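Local coordinates for divalent ion tolerance protein CutA1 (PDB 4IYQ) that probably binds copper and possibly other divalent metal ions, consistent with a role of this trimeric protein in metal tolerance, at residues Glu36-Ile41 with Ala54-Asn59. Numbering follows the deposited sequence.
Sequences EDAYRI and ANIFSN
I56 carries this contact from the sheet side, its two branches lying against A38 and Y39 of the helix. The arrangement is the helix-on-sheet packing of the ferredoxin-like CutA1 fold: helix 35-47 covers one face of the antiparallel sheet, and strand 53-66 forms one edge of that sheet within the chain. A38 and I56 are the residues in register, their CA atoms 7.0 Å apart, and each directs its CB toward the other segment. The tight part is wholly apolar. With CG1 beside the backbone N (chi1 -55°) and CG2 anti to it, I56 divides its branches between two consecutive helix residues: CG2 meets the A38 methyl CB at 4.0 Å, while the extended CG1-CD1 arm (chi2 170°) reaches the helix backbone, CD1 lying 4.1 Å from CA of Y39. I78 of strand 69-83 and T32 of strand 25-32 also pack on A38.

Toward Y39 the packing is looser, and this residue is partly exposed where A38 and I56 are buried. The far end of its ring belongs to the trimer interface, where OH hydrogen-bonds to OD1 of N72 of the second subunit and V63 of that subunit packs on both Y39 and I56. Residues 54-56 also pair in an antiparallel ladder with a strand of that chain, carrying the sheet across the interface. Within the chain, CD1 of I56 approaches the Y39 ring obliquely, and CD1 of Y39 lies 4.4 Å from CD1 of I56.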
# COMPACT_ATOMS: atom_id res chain seq x y z
N GLU A 36 -17.03 4.93 9.00
CA GLU A 36 -18.36 4.48 8.58
C GLU A 36 -18.50 4.53 7.06
O GLU A 36 -19.02 3.59 6.46
CB GLU A 36 -19.46 5.33 9.24
N ASP A 37 -18.00 5.59 6.44
CA ASP A 37 -18.00 5.70 4.99
C ASP A 37 -17.26 4.54 4.33
O ASP A 37 -17.71 3.99 3.32
CB ASP A 37 -17.38 7.03 4.55
CG ASP A 37 -18.28 8.22 4.83
OD1 ASP A 37 -19.44 8.23 4.38
OD2 ASP A 37 -17.81 9.16 5.51
N ALA A 38 -16.11 4.17 4.91
CA ALA A 38 -15.29 3.08 4.38
C ALA A 38 -15.99 1.73 4.52
O ALA A 38 -15.97 0.90 3.62
CB ALA A 38 -13.94 3.05 5.06
N TYR A 39 -16.63 1.53 5.66
CA TYR A 39 -17.34 0.28 5.89
C TYR A 39 -18.48 0.19 4.89
O TYR A 39 -18.69 -0.85 4.26
CB TYR A 39 -17.87 0.19 7.32
CG TYR A 39 -18.31 -1.19 7.70
CD1 TYR A 39 -17.40 -2.15 8.14
CD2 TYR A 39 -19.65 -1.57 7.61
CE1 TYR A 39 -17.80 -3.44 8.49
CE2 TYR A 39 -20.07 -2.85 7.95
CZ TYR A 39 -19.14 -3.78 8.39
OH TYR A 39 -19.55 -5.05 8.72
N ARG A 40 -19.18 1.30 4.71
CA ARG A 40 -20.33 1.34 3.82
C ARG A 40 -19.94 0.98 2.39
O ARG A 40 -20.59 0.18 1.73
CB ARG A 40 -20.99 2.72 3.89
CG ARG A 40 -22.04 2.96 2.81
CD ARG A 40 -22.72 4.32 2.99
NE ARG A 40 -23.69 4.55 1.92
CZ ARG A 40 -23.42 5.11 0.75
NH1 ARG A 40 -22.19 5.54 0.46
NH2 ARG A 40 -24.40 5.24 -0.14
N ILE A 41 -18.86 1.58 1.90
CA ILE A 41 -18.39 1.29 0.56
C ILE A 41 -17.99 -0.18 0.43
O ILE A 41 -18.35 -0.87 -0.54
CB ILE A 41 -17.21 2.21 0.21
CG1 ILE A 41 -17.73 3.62 -0.04
CG2 ILE A 41 -16.50 1.70 -1.01
CD1 ILE A 41 -16.65 4.65 -0.17
N ALA A 54 -12.12 -6.17 1.75
CA ALA A 54 -11.59 -4.83 1.97
C ALA A 54 -10.70 -4.82 3.19
O ALA A 54 -11.02 -5.41 4.22
CB ALA A 54 -12.74 -3.84 2.14
N ASN A 55 -9.58 -4.12 3.08
CA ASN A 55 -8.76 -3.84 4.26
C ASN A 55 -8.87 -2.36 4.60
O ASN A 55 -8.49 -1.50 3.80
CB ASN A 55 -7.29 -4.23 4.03
CG ASN A 55 -7.11 -5.73 3.87
OD1 ASN A 55 -7.95 -6.52 4.29
ND2 ASN A 55 -6.01 -6.12 3.26
N ILE A 56 -9.41 -2.06 5.78
CA ILE A 56 -9.62 -0.68 6.16
C ILE A 56 -8.57 -0.24 7.16
O ILE A 56 -8.39 -0.86 8.21
CB ILE A 56 -11.03 -0.46 6.75
CG1 ILE A 56 -12.10 -0.94 5.76
CG2 ILE A 56 -11.22 1.00 7.08
CD1 ILE A 56 -13.52 -1.00 6.34
N PHE A 57 -7.85 0.81 6.78
CA PHE A 57 -6.84 1.47 7.61
C PHE A 57 -7.43 2.76 8.18
O PHE A 57 -7.84 3.66 7.43
CB PHE A 57 -5.58 1.78 6.80
CG PHE A 57 -4.93 0.58 6.15
CD1 PHE A 57 -5.55 -0.08 5.09
CD2 PHE A 57 -3.67 0.15 6.58
CE1 PHE A 57 -4.93 -1.17 4.49
CE2 PHE A 57 -3.05 -0.94 5.99
CZ PHE A 57 -3.68 -1.60 4.94
N SER A 58 -7.47 2.87 9.50
CA SER A 58 -8.04 4.04 10.19
C SER A 58 -7.00 5.10 10.58
O SER A 58 -5.80 4.84 10.59
CB SER A 58 -8.79 3.58 11.43
OG SER A 58 -9.89 2.80 11.03
N ASN A 59 -7.48 6.30 10.91
CA ASN A 59 -6.63 7.37 11.42
C ASN A 59 -5.41 7.60 10.55
O ASN A 59 -4.28 7.62 11.03
CB ASN A 59 -6.19 7.11 12.87